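PDB 5C2V: hydrazine synthase subunit alpha from Candidatus Kuenenia stuttgartiensis, which catalyses, as part of the hydrazine synthase complex, the condensation of hydroxylamine made in the gamma subunit with ammonia to give hydrazine. Local coordinates for residues G139-W145 / E156-K162; T192-K196 / L214-I218; T202-G208 / A402-V408; T84-G88 / V388-P394. All blocks are in the same frame, centred on the assembly; numbering follows the deposited sequence.

Contact 1: G139-W145 / E156-K162; sequences GEGRIIW and EHGMVEK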
loop_
_atom_site.group_PDB
_atom_site.type_symbol
_atom_site.label_atom_id
_atom_site.label_comp_id
_atom_site.label_asym_id
_atom_site.label_seq_id
_atom_site.Cartn_x
_atom_site.Cartn_y
_atom_site.Cartn_z
ATOM N N GLY D 139 -30.077 41.771 15.821
ATOM C CA GLY D 139 -30.912 42.852 15.337
ATOM C C GLY D 139 -31.603 42.530 14.029
ATOM O O GLY D 139 -31.849 41.370 13.699
ATOM N N GLU D 140 -31.915 43.582 13.283
ATOM C CA GLU D 140 -32.480 43.457 11.951
ATOM C C GLU D 140 -31.494 44.095 10.988
ATOM O O GLU D 140 -30.602 44.831 11.410
ATOM C CB GLU D 140 -33.849 44.132 11.851
ATOM C CG GLU D 140 -33.829 45.623 12.154
ATOM C CD GLU D 140 -35.154 46.298 11.856
ATOM O OE1 GLU D 140 -36.048 45.634 11.291
ATOM O OE2 GLU D 140 -35.302 47.494 12.187
ATOM N N GLY D 141 -31.640 43.813 9.700
ATOM C CA GLY D 141 -30.682 44.307 8.735
ATOM C C GLY D 141 -31.306 44.636 7.398
ATOM O O GLY D 141 -32.369 44.127 7.038
ATOM N N ARG D 142 -30.613 45.494 6.659
ATOM C CA ARG D 142 -31.165 46.150 5.485
ATOM C C ARG D 142 -31.155 45.276 4.238
ATOM O O ARG D 142 -30.294 44.413 4.072
ATOM C CB ARG D 142 -30.391 47.443 5.219
ATOM C CG ARG D 142 -30.299 48.350 6.438
ATOM C CD ARG D 142 -29.113 49.296 6.349
ATOM N NE ARG D 142 -29.173 50.149 5.166
ATOM C CZ ARG D 142 -28.177 50.932 4.762
ATOM N NH1 ARG D 142 -27.040 50.966 5.443
ATOM N NH2 ARG D 142 -28.317 51.678 3.675
ATOM N N ILE D 143 -32.131 45.509 3.367
ATOM C CA ILE D 143 -32.172 44.870 2.060
ATOM C C ILE D 143 -32.116 45.941 0.979
ATOM O O ILE D 143 -33.032 46.753 0.845
ATOM C CB ILE D 143 -33.436 44.012 1.876
ATOM C CG1 ILE D 143 -33.445 42.856 2.879
ATOM C CG2 ILE D 143 -33.523 43.490 0.451
ATOM C CD1 ILE D 143 -34.623 41.919 2.724
ATOM N N ILE D 144 -31.029 45.943 0.217
ATOM C CA ILE D 144 -30.799 46.967 -0.793
ATOM C C ILE D 144 -30.579 46.344 -2.163
ATOM O O ILE D 144 -29.864 45.351 -2.284
ATOM C CB ILE D 144 -29.572 47.837 -0.437
ATOM C CG1 ILE D 144 -29.721 48.430 0.965
ATOM C CG2 ILE D 144 -29.362 48.935 -1.469
ATOM C CD1 ILE D 144 -28.523 49.238 1.408
ATOM N N TRP D 145 -31.193 46.916 -3.197
ATOM C CA TRP D 145 -30.860 46.483 -4.553
ATOM C C TRP D 145 -31.028 47.594 -5.584
ATOM O O TRP D 145 -31.397 48.721 -5.249
ATOM C CB TRP D 145 -31.682 45.251 -4.959
ATOM C CG TRP D 145 -33.150 45.470 -5.196
ATOM C CD1 TRP D 145 -33.726 46.129 -6.246
ATOM C CD2 TRP D 145 -34.230 44.972 -4.397
ATOM N NE1 TRP D 145 -35.094 46.097 -6.132
ATOM C CE2 TRP D 145 -35.429 45.391 -5.007
ATOM C CE3 TRP D 145 -34.298 44.224 -3.218
ATOM C CZ2 TRP D 145 -36.681 45.083 -4.480
ATOM C CZ3 TRP D 145 -35.541 43.923 -2.693
ATOM C CH2 TRP D 145 -36.716 44.352 -3.324
ATOM N N GLU D 156 -33.021 51.009 -0.625
ATOM C CA GLU D 156 -33.381 50.145 0.496
ATOM C C GLU D 156 -34.837 49.719 0.387
ATOM O O GLU D 156 -35.735 50.555 0.362
ATOM C CB GLU D 156 -33.160 50.861 1.828
ATOM C CG GLU D 156 -31.752 51.366 2.062
ATOM C CD GLU D 156 -31.721 52.552 3.005
ATOM O OE1 GLU D 156 -32.403 53.558 2.715
ATOM O OE2 GLU D 156 -31.028 52.474 4.041
ATOM N N HIS D 157 -35.066 48.421 0.265
ATOM C CA HIS D 157 -36.418 47.888 0.154
ATOM C C HIS D 157 -36.998 47.271 1.436
ATOM O O HIS D 157 -37.999 46.555 1.387
ATOM C CB HIS D 157 -36.483 46.939 -1.031
ATOM C CG HIS D 157 -36.540 47.667 -2.336
ATOM N ND1 HIS D 157 -35.465 48.364 -2.845
ATOM C CD2 HIS D 157 -37.564 47.881 -3.200
ATOM C CE1 HIS D 157 -35.808 48.937 -3.984
ATOM N NE2 HIS D 157 -37.080 48.656 -4.221
ATOM N N GLY D 158 -36.356 47.535 2.571
ATOM C CA GLY D 158 -36.826 47.037 3.856
ATOM C C GLY D 158 -35.934 46.013 4.529
ATOM O O GLY D 158 -34.831 45.745 4.061
ATOM N N MET D 159 -36.394 45.463 5.649
ATOM C CA MET D 159 -35.491 44.754 6.552
ATOM C C MET D 159 -35.718 43.249 6.633
ATOM O O MET D 159 -36.663 42.709 6.057
ATOM C CB MET D 159 -35.616 45.341 7.960
ATOM C CG MET D 159 -35.680 46.857 8.007
ATOM S SD MET D 159 -34.142 47.638 7.493
ATOM C CE MET D 159 -33.077 47.201 8.863
ATOM N N VAL D 160 -34.830 42.584 7.366
ATOM C CA VAL D 160 -34.968 41.165 7.671
ATOM C C VAL D 160 -34.263 40.865 8.992
ATOM O O VAL D 160 -33.207 41.430 9.273
ATOM C CB VAL D 160 -34.393 40.284 6.531
ATOM C CG1 VAL D 160 -32.983 40.727 6.162
ATOM C CG2 VAL D 160 -34.425 38.808 6.904
ATOM N N GLU D 161 -34.841 39.986 9.805
ATOM C CA GLU D 161 -34.197 39.568 11.045
ATOM C C GLU D 161 -32.861 38.906 10.745
ATOM O O GLU D 161 -32.780 38.024 9.891
ATOM C CB GLU D 161 -35.096 38.610 11.830
ATOM C CG GLU D 161 -35.862 39.260 12.971
ATOM C CD GLU D 161 -34.967 39.626 14.141
ATOM O OE1 GLU D 161 -34.044 38.844 14.452
ATOM O OE2 GLU D 161 -35.187 40.694 14.749
ATOM N N LYS D 162 -31.812 39.323 11.445
ATOM C CA LYS D 162 -30.517 38.698 11.241
ATOM C C LYS D 162 -30.376 37.551 12.226
ATOM O O LYS D 162 -30.211 37.754 13.428
ATOM C CB LYS D 162 -29.376 39.703 11.417
ATOM C CG LYS D 162 -29.486 40.940 10.544
ATOM C CD LYS D 162 -28.341 41.899 10.824
ATOM C CE LYS D 162 -28.382 42.393 12.261
ATOM N NZ LYS D 162 -27.073 42.947 12.703
#
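W145 and H157 form an offset stack near one end of the paired strands 139-145 and 156-162. The imidazole lies over the six-membered part of the indole, centroids 3.8 Å apart and planes inclined by 17°. W145 holds CG between its backbone N and carbonyl carbon (chi1 70°), which turns the indole toward the partner strand; H157 CB also comes over the same ring in a CH-pi contact. At the middle of the pair, M159 is folded at chi2 and chi3, bringing CE back against the backbone of G141, 3.4 Å from G141 C. The extended E140 side chain crosses M159 at about a right angle, with E140 OE1 3.4 Å from M159 CB. R142 and I144 share a face with E156. R142 bends at chi3 (59°) and brings NH2 to 2.8 Å from E156 OE2, a salt bridge whose hydrogen bond is weak, bent at the donor, with the two planar groups steeply inclined to each other. F31 of the gamma subunit packs on both partners. The I143 side chain meets V160, CG1 to CG1 3.9 Å. K162 NZ donates to E137 O and forms a salt bridge with E22 of the gamma subunit. Along the backbone, G141 and V160 exchange two N-H...O bonds, and H157 N reaches I143 O at 2.7 Å. The register slips by one residue between R142 and I144, a beta bulge within the antiparallel hairpin of strands 139-146 and 154-171.

Contact 2: T192-K196 / L214-I218; sequences TQGGK and LNTTI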
loop_
_atom_site.group_PDB
_atom_site.type_symbol
_atom_site.label_atom_id
_atom_site.label_comp_id
_atom_site.label_asym_id
_atom_site.label_seq_id
_atom_site.Cartn_x
_atom_site.Cartn_y
_atom_site.Cartn_z
ATOM N N THR D 192 -32.987 30.692 6.620
ATOM C CA THR D 192 -33.996 30.506 7.653
ATOM C C THR D 192 -35.130 31.522 7.562
ATOM O O THR D 192 -36.198 31.319 8.138
ATOM C CB THR D 192 -33.372 30.604 9.061
ATOM O OG1 THR D 192 -32.880 31.932 9.278
ATOM C CG2 THR D 192 -32.225 29.616 9.211
ATOM N N GLN D 193 -34.897 32.616 6.846
ATOM C CA GLN D 193 -35.890 33.682 6.768
ATOM C C GLN D 193 -36.772 33.589 5.528
ATOM O O GLN D 193 -37.655 34.422 5.328
ATOM C CB GLN D 193 -35.204 35.050 6.826
ATOM C CG GLN D 193 -34.642 35.386 8.201
ATOM C CD GLN D 193 -35.685 35.297 9.303
ATOM O OE1 GLN D 193 -36.882 35.464 9.061
ATOM N NE2 GLN D 193 -35.234 35.029 10.523
ATOM N N GLY D 194 -36.551 32.559 4.716
ATOM C CA GLY D 194 -37.353 32.346 3.523
ATOM C C GLY D 194 -36.704 32.894 2.268
ATOM O O GLY D 194 -37.373 33.138 1.262
ATOM N N GLY D 195 -35.393 33.094 2.332
ATOM C CA GLY D 195 -34.645 33.635 1.215
ATOM C C GLY D 195 -34.315 35.098 1.423
ATOM O O GLY D 195 -33.631 35.711 0.603
ATOM N N LYS D 196 -34.787 35.679 2.515
ATOM C CA LYS D 196 -34.607 37.111 2.678
ATOM C C LYS D 196 -33.205 37.464 3.168
ATOM O O LYS D 196 -32.766 38.594 3.003
ATOM C CB LYS D 196 -35.676 37.682 3.618
ATOM C CG LYS D 196 -37.025 37.901 2.933
ATOM C CD LYS D 196 -37.936 36.703 3.131
ATOM C CE LYS D 196 -39.233 36.820 2.353
ATOM N NZ LYS D 196 -40.141 35.681 2.662
ATOM N N LEU D 214 -42.768 26.347 5.606
ATOM C CA LEU D 214 -41.818 26.431 6.710
ATOM C C LEU D 214 -41.047 27.751 6.716
ATOM O O LEU D 214 -40.252 28.004 7.623
ATOM C CB LEU D 214 -40.839 25.259 6.651
ATOM C CG LEU D 214 -41.496 23.879 6.630
ATOM C CD1 LEU D 214 -40.452 22.780 6.522
ATOM C CD2 LEU D 214 -42.365 23.686 7.863
ATOM N N ASN D 215 -41.297 28.584 5.707
ATOM C CA ASN D 215 -40.575 29.843 5.518
ATOM C C ASN D 215 -39.061 29.632 5.481
ATOM O O ASN D 215 -38.306 30.344 6.143
ATOM C CB ASN D 215 -40.941 30.846 6.619
ATOM C CG ASN D 215 -40.521 32.267 6.281
ATOM O OD1 ASN D 215 -40.622 32.702 5.133
ATOM N ND2 ASN D 215 -40.035 32.994 7.282
ATOM N N THR D 216 -38.620 28.638 4.713
ATOM C CA THR D 216 -37.193 28.342 4.587
ATOM C C THR D 216 -36.821 28.058 3.136
ATOM O O THR D 216 -37.691 27.766 2.318
ATOM C CB THR D 216 -36.779 27.136 5.454
ATOM O OG1 THR D 216 -37.548 25.987 5.077
ATOM C CG2 THR D 216 -37.002 27.426 6.930
ATOM N N THR D 217 -35.533 28.143 2.814
ATOM C CA THR D 217 -35.088 27.830 1.454
ATOM C C THR D 217 -33.764 27.067 1.470
ATOM O O THR D 217 -32.888 27.365 2.275
ATOM C CB THR D 217 -34.930 29.109 0.603
ATOM O OG1 THR D 217 -36.132 29.886 0.676
ATOM C CG2 THR D 217 -34.650 28.760 -0.854
ATOM N N ILE D 218 -33.617 26.078 0.590
ATOM C CA ILE D 218 -32.373 25.309 0.546
ATOM C C ILE D 218 -31.674 25.363 -0.812
ATOM O O ILE D 218 -32.318 25.403 -1.867
ATOM C CB ILE D 218 -32.606 23.828 0.914
ATOM C CG1 ILE D 218 -33.691 23.212 0.030
ATOM C CG2 ILE D 218 -32.977 23.695 2.379
ATOM C CD1 ILE D 218 -33.924 21.740 0.288
#
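T192 O and N215 O, two carbonyl oxygens, stand only 3.1 Å apart, and no clear hydrogen bond links 192-196 to 214-218. R116 NH2 donates to T192 O and to L214 O, so T192 O has a partner outside the two segments. G194 N is 3.2 Å from N215 O, but at too poor an angle to bond. The remaining contact is mostly side chain against backbone. N215, with CG anti to its own N (chi1 -165°), extends its amide toward the Q193 carbonyl, so that CG lies 3.7 Å from Q193 O. Alongside, T217 OG1 rests 3.5 Å from G194 C. N215 has a positive phi of 54° and pairs jointly with T216 against F211, a G1 beta bulge that leads the chain into its strand. T216 OG1 turns elsewhere, to M118 O, while T192 OG1 bonds to T163. The two segments thus meet where strand 186-191 ends and strand 216-220 begins, neighbours in one antiparallel sheet that are joined by the backbone pairing of T217 with D191. G195 occupies the N-cap position of helix 196-201, and Q193 and K196 pack on V160 of strand 154-171.

Contact 3: T202-G208 / A402-V408; sequences TGHVLSG and AGKNFGV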
loop_
_atom_site.group_PDB
_atom_site.type_symbol
_atom_site.label_atom_id
_atom_site.label_comp_id
_atom_site.label_asym_id
_atom_site.label_seq_id
_atom_site.Cartn_x
_atom_site.Cartn_y
_atom_site.Cartn_z
ATOM N N THR D 202 -27.094 39.128 -1.254
ATOM C CA THR D 202 -26.975 39.199 -2.713
ATOM C C THR D 202 -27.860 40.257 -3.376
ATOM O O THR D 202 -27.447 40.905 -4.337
ATOM C CB THR D 202 -27.291 37.836 -3.362
ATOM O OG1 THR D 202 -28.644 37.466 -3.070
ATOM C CG2 THR D 202 -26.344 36.765 -2.844
ATOM N N GLY D 203 -29.073 40.430 -2.861
ATOM C CA GLY D 203 -30.056 41.284 -3.506
ATOM C C GLY D 203 -31.156 40.501 -4.201
ATOM O O GLY D 203 -31.978 41.069 -4.921
ATOM N N HIS D 204 -31.167 39.189 -3.983
ATOM C CA HIS D 204 -32.206 38.315 -4.520
ATOM C C HIS D 204 -32.409 37.130 -3.584
ATOM O O HIS D 204 -31.462 36.670 -2.948
ATOM C CB HIS D 204 -31.833 37.831 -5.925
ATOM C CG HIS D 204 -32.964 37.182 -6.665
ATOM N ND1 HIS D 204 -33.484 35.957 -6.307
ATOM C CD2 HIS D 204 -33.664 37.585 -7.752
ATOM C CE1 HIS D 204 -34.461 35.637 -7.137
ATOM N NE2 HIS D 204 -34.591 36.607 -8.023
ATOM N N VAL D 205 -33.640 36.634 -3.500
ATOM C CA VAL D 205 -33.932 35.478 -2.661
ATOM C C VAL D 205 -33.192 34.248 -3.176
ATOM O O VAL D 205 -32.859 34.161 -4.358
ATOM C CB VAL D 205 -35.442 35.175 -2.602
ATOM C CG1 VAL D 205 -36.183 36.296 -1.889
ATOM C CG2 VAL D 205 -36.001 34.956 -4.001
ATOM N N LEU D 206 -32.930 33.306 -2.276
ATOM C CA LEU D 206 -32.176 32.105 -2.613
ATOM C C LEU D 206 -32.904 31.246 -3.641
ATOM O O LEU D 206 -34.099 30.981 -3.510
ATOM C CB LEU D 206 -31.897 31.283 -1.353
ATOM C CG LEU D 206 -31.003 30.050 -1.505
ATOM C CD1 LEU D 206 -29.643 30.434 -2.066
ATOM C CD2 LEU D 206 -30.851 29.328 -0.175
ATOM N N SER D 207 -32.177 30.828 -4.672
ATOM C CA SER D 207 -32.713 29.896 -5.653
ATOM C C SER D 207 -32.221 28.494 -5.319
ATOM O O SER D 207 -31.083 28.311 -4.887
ATOM C CB SER D 207 -32.310 30.294 -7.071
ATOM O OG SER D 207 -32.946 29.466 -8.029
ATOM N N GLY D 208 -33.088 27.510 -5.518
ATOM C CA GLY D 208 -32.882 26.188 -4.961
ATOM C C GLY D 208 -34.246 25.557 -4.794
ATOM O O GLY D 208 -35.161 25.838 -5.569
ATOM N N ALA D 402 -26.442 33.240 -6.084
ATOM C CA ALA D 402 -27.728 33.304 -5.399
ATOM C C ALA D 402 -28.351 31.911 -5.301
ATOM O O ALA D 402 -29.522 31.767 -4.951
ATOM C CB ALA D 402 -28.667 34.271 -6.098
ATOM N N GLY D 403 -27.560 30.895 -5.633
ATOM C CA GLY D 403 -28.041 29.526 -5.706
ATOM C C GLY D 403 -28.358 29.063 -7.115
ATOM O O GLY D 403 -27.779 29.567 -8.079
ATOM N N LYS D 404 -29.262 28.093 -7.226
ATOM C CA LYS D 404 -29.504 27.377 -8.478
ATOM C C LYS D 404 -29.773 28.311 -9.655
ATOM O O LYS D 404 -30.642 29.181 -9.585
ATOM C CB LYS D 404 -30.680 26.411 -8.298
ATOM C CG LYS D 404 -31.432 26.073 -9.577
ATOM C CD LYS D 404 -32.792 25.467 -9.260
ATOM C CE LYS D 404 -33.626 25.273 -10.518
ATOM N NZ LYS D 404 -34.999 24.787 -10.206
ATOM N N ASN D 405 -28.987 28.133 -10.717
ATOM C CA ASN D 405 -29.102 28.904 -11.958
ATOM C C ASN D 405 -28.763 30.388 -11.793
ATOM O O ASN D 405 -28.768 31.143 -12.765
ATOM C CB ASN D 405 -30.503 28.756 -12.556
ATOM C CG ASN D 405 -30.822 27.325 -12.937
ATOM O OD1 ASN D 405 -31.946 26.859 -12.759
ATOM N ND2 ASN D 405 -29.828 26.617 -13.459
ATOM N N PHE D 406 -28.471 30.798 -10.564
ATOM C CA PHE D 406 -28.286 32.208 -10.246
ATOM C C PHE D 406 -26.833 32.604 -9.992
ATOM O O PHE D 406 -26.204 32.127 -9.046
ATOM C CB PHE D 406 -29.125 32.571 -9.024
ATOM C CG PHE D 406 -30.415 33.259 -9.354
ATOM C CD1 PHE D 406 -30.482 34.640 -9.417
ATOM C CD2 PHE D 406 -31.564 32.525 -9.594
ATOM C CE1 PHE D 406 -31.669 35.277 -9.717
ATOM C CE2 PHE D 406 -32.754 33.155 -9.894
ATOM C CZ PHE D 406 -32.807 34.533 -9.957
ATOM N N GLY D 407 -26.309 33.484 -10.839
ATOM C CA GLY D 407 -24.992 34.058 -10.626
ATOM C C GLY D 407 -25.100 35.484 -10.120
ATOM O O GLY D 407 -26.189 36.048 -10.083
ATOM N N VAL D 408 -23.977 36.069 -9.715
ATOM C CA VAL D 408 -23.951 37.477 -9.326
ATOM C C VAL D 408 -22.787 38.182 -10.013
ATOM O O VAL D 408 -21.632 37.795 -9.836
ATOM C CB VAL D 408 -23.831 37.658 -7.798
ATOM C CG1 VAL D 408 -23.843 39.133 -7.438
ATOM C CG2 VAL D 408 -24.955 36.925 -7.079
#
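S207 and G403 form a single backbone bridge between the irregular segment 202-208 and the hairpin end 402-408. S207 N donates to A402 O at 2.8 Å, practically straight at 179°, and K404 N returns a bond of 3.0 Å to S207 O. The second donor stands well above the S207 carbonyl plane; the chain there enters the type II turn G403-F406, closed by F406 N to G403 O. The CA of G403 also makes a CA-H...O contact with S207 O.

S207 supplies a third bond: its OG, anti to the backbone N (chi1 -174°), donates to K404 O at 2.8 Å. S207 CB itself lies against the F406 ring, 3.4 Å from F406 CD2. The other end of that ring meets H204. F406 CE1 lies over the centre of one imidazole face while NE2 of H204 is 3.4 Å from F406 CZ; with the planes inclined by 42°, the pair is neither a stack nor edge-to-face. The rotation of the imidazole is probably restrained by ND1, which donates to V205 O within the imidazole plane and on a carbonyl lone pair. L206 places CD1 beside A402 O, 3.2 Å away. T202, which makes an ST turn by accepting from H204 N and also donates to I198 O in helix 196-201, approaches V408 through its methyl group.

The contact is mainly polar, with an aromatic pair beside it: S207 engages the hairpin through N, O and OG together, which fixes its position and its rotamer, whereas the ND1 bond of H204 suggests that NE2, toward F406, carries no proton if the ring is neutral.

Contact 4: T84-G88 / V388-P394; sequences TYWDG and VYVKYKP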
loop_
_atom_site.group_PDB
_atom_site.type_symbol
_atom_site.label_atom_id
_atom_site.label_comp_id
_atom_site.label_asym_id
_atom_site.label_seq_id
_atom_site.Cartn_x
_atom_site.Cartn_y
_atom_site.Cartn_z
ATOM N N THR D 84 -25.700 23.836 19.129
ATOM C CA THR D 84 -26.181 25.004 19.863
ATOM C C THR D 84 -26.041 26.291 19.054
ATOM O O THR D 84 -25.148 26.418 18.216
ATOM C CB THR D 84 -25.437 25.181 21.206
ATOM O OG1 THR D 84 -24.067 25.518 20.960
ATOM C CG2 THR D 84 -25.504 23.905 22.031
ATOM N N TYR D 85 -26.933 27.242 19.314
ATOM C CA TYR D 85 -26.871 28.551 18.675
ATOM C C TYR D 85 -25.753 29.373 19.309
ATOM O O TYR D 85 -25.071 28.906 20.222
ATOM C CB TYR D 85 -28.216 29.273 18.795
ATOM C CG TYR D 85 -28.423 30.412 17.814
ATOM C CD1 TYR D 85 -28.503 30.174 16.448
ATOM C CD2 TYR D 85 -28.560 31.721 18.260
ATOM C CE1 TYR D 85 -28.699 31.210 15.551
ATOM C CE2 TYR D 85 -28.757 32.762 17.371
ATOM C CZ TYR D 85 -28.826 32.501 16.019
ATOM O OH TYR D 85 -29.022 33.537 15.133
ATOM N N TRP D 86 -25.569 30.596 18.826
ATOM C CA TRP D 86 -24.463 31.434 19.271
ATOM C C TRP D 86 -24.603 31.853 20.733
ATOM O O TRP D 86 -23.623 31.855 21.478
ATOM C CB TRP D 86 -24.349 32.671 18.379
ATOM C CG TRP D 86 -24.374 32.346 16.916
ATOM C CD1 TRP D 86 -25.409 32.547 16.048
ATOM C CD2 TRP D 86 -23.319 31.751 16.149
ATOM N NE1 TRP D 86 -25.062 32.122 14.790
ATOM C CE2 TRP D 86 -23.785 31.628 14.824
ATOM C CE3 TRP D 86 -22.026 31.314 16.454
ATOM C CZ2 TRP D 86 -23.003 31.085 13.807
ATOM C CZ3 TRP D 86 -21.252 30.776 15.441
ATOM C CH2 TRP D 86 -21.743 30.666 14.134
ATOM N N ASP D 87 -25.816 32.213 21.141
ATOM C CA ASP D 87 -26.058 32.667 22.510
ATOM C C ASP D 87 -26.222 31.509 23.493
ATOM O O ASP D 87 -26.012 31.674 24.694
ATOM C CB ASP D 87 -27.297 33.561 22.558
ATOM C CG ASP D 87 -28.547 32.848 22.085
ATOM O OD1 ASP D 87 -28.421 31.837 21.364
ATOM O OD2 ASP D 87 -29.659 33.301 22.433
ATOM N N GLY D 88 -26.593 30.343 22.978
ATOM C CA GLY D 88 -26.782 29.168 23.811
ATOM C C GLY D 88 -28.176 29.038 24.399
ATOM O O GLY D 88 -28.387 28.265 25.334
ATOM N N VAL D 388 -23.461 23.853 26.572
ATOM C CA VAL D 388 -24.030 25.166 26.305
ATOM C C VAL D 388 -23.055 26.263 26.737
ATOM O O VAL D 388 -22.446 26.194 27.809
ATOM C CB VAL D 388 -25.410 25.355 26.999
ATOM C CG1 VAL D 388 -26.321 24.178 26.684
ATOM C CG2 VAL D 388 -25.271 25.526 28.506
ATOM N N TYR D 389 -22.895 27.252 25.862
ATOM C CA TYR D 389 -22.033 28.407 26.096
ATOM C C TYR D 389 -22.137 29.352 24.911
ATOM O O TYR D 389 -22.613 28.968 23.841
ATOM C CB TYR D 389 -20.571 27.990 26.316
ATOM C CG TYR D 389 -19.878 27.412 25.100
ATOM C CD1 TYR D 389 -19.995 26.064 24.783
ATOM C CD2 TYR D 389 -19.090 28.209 24.280
ATOM C CE1 TYR D 389 -19.354 25.532 23.676
ATOM C CE2 TYR D 389 -18.445 27.687 23.176
ATOM C CZ TYR D 389 -18.582 26.349 22.877
ATOM O OH TYR D 389 -17.942 25.828 21.775
ATOM N N VAL D 390 -21.687 30.587 25.097
ATOM C CA VAL D 390 -21.747 31.574 24.028
ATOM C C VAL D 390 -20.596 31.375 23.050
ATOM O O VAL D 390 -19.426 31.441 23.427
ATOM C CB VAL D 390 -21.713 33.009 24.581
ATOM C CG1 VAL D 390 -21.783 34.015 23.442
ATOM C CG2 VAL D 390 -22.857 33.225 25.560
ATOM N N LYS D 391 -20.938 31.128 21.790
ATOM C CA LYS D 391 -19.938 30.886 20.759
ATOM C C LYS D 391 -19.647 32.141 19.952
ATOM O O LYS D 391 -20.566 32.836 19.518
ATOM C CB LYS D 391 -20.395 29.770 19.819
ATOM C CG LYS D 391 -20.487 28.409 20.471
ATOM C CD LYS D 391 -21.010 27.379 19.493
ATOM C CE LYS D 391 -21.072 26.010 20.130
ATOM N NZ LYS D 391 -21.641 25.002 19.196
ATOM N N TYR D 392 -18.366 32.426 19.753
ATOM C CA TYR D 392 -17.966 33.535 18.902
ATOM C C TYR D 392 -18.324 33.212 17.458
ATOM O O TYR D 392 -18.328 32.048 17.058
ATOM C CB TYR D 392 -16.470 33.818 19.036
ATOM C CG TYR D 392 -16.059 35.161 18.479
ATOM C CD1 TYR D 392 -16.314 36.332 19.182
ATOM C CD2 TYR D 392 -15.417 35.261 17.252
ATOM C CE1 TYR D 392 -15.942 37.563 18.680
ATOM C CE2 TYR D 392 -15.041 36.489 16.741
ATOM C CZ TYR D 392 -15.306 37.636 17.459
ATOM O OH TYR D 392 -14.933 38.861 16.956
ATOM N N LYS D 393 -18.633 34.241 16.677
ATOM C CA LYS D 393 -19.047 34.039 15.296
ATOM C C LYS D 393 -17.877 34.166 14.328
ATOM O O LYS D 393 -17.126 35.140 14.376
ATOM C CB LYS D 393 -20.145 35.034 14.916
ATOM C CG LYS D 393 -21.477 34.769 15.593
ATOM C CD LYS D 393 -22.472 35.879 15.297
ATOM C CE LYS D 393 -23.778 35.664 16.044
ATOM N NZ LYS D 393 -24.922 36.335 15.366
ATOM N N PRO D 394 -17.714 33.167 13.449
ATOM C CA PRO D 394 -16.691 33.202 12.400
ATOM C C PRO D 394 -17.045 34.200 11.304
ATOM O O PRO D 394 -18.208 34.577 11.165
ATOM C CB PRO D 394 -16.692 31.768 11.851
ATOM C CG PRO D 394 -17.412 30.949 12.878
ATOM C CD PRO D 394 -18.413 31.873 13.486
#
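This contact belongs to the six-bladed beta-propeller of the N-terminal domain: 84-88 is the turn between strands 76-84 and 90-97 of one blade, and 388-394 is the chain leaving strand 381-387, which completes the blade of strands 31-37, 58-63 and 69-71, a closure of the velcro kind. One backbone bond joins the two loops, K391 N to W86 O at 2.8 Å, and V390 CA brings a CA-H...O contact to the same oxygen. The K391 side chain runs out extended beyond CG and crosses T84 at about a right angle; K391 NZ bonds to Y341 OH and more weakly to T84 OG1 (3.0 Å). W86 makes the largest single contribution. P394 CD lies 3.6 Å from W86 CH2, and L233 of strand 228-233 touches both residues. The outgoing chain also meets the gamma subunit, whose R20 donates to K393 O. K393, extended beyond CG, crosses one face of the indole: CG lies toward the rim, 3.6 Å from W86 CD2, and NZ, bonded to I136 O, makes an off-centre cation-pi contact 4.3 Å from the centroid of the five-membered ring, while K393 CE sits over the face of that ring, 3.6 Å from its centroid.

Contacts 1 and 2 share one branched sheet; contact 3 joins the loop after helix 196-201 to a different small sheet. Contact 1 is the most exposed, a hairpin at the gamma-subunit side, with antiparallel backbone pairing interrupted by a bulge and charged or aromatic side chains. Contact 2 touches it through the turn before helix 196-201, but joins the strand ends without clear bonds of its own. Contact 3, with L206 packing on T217 of contact 2, reaches a hairpin some 200 residues later in the chain through backbone and serine bonds. Contact 4, about 28 Å from contact 3 between centres, instead links two blades by a largely buried tryptophan; like contact 1, it also reaches the gamma subunit.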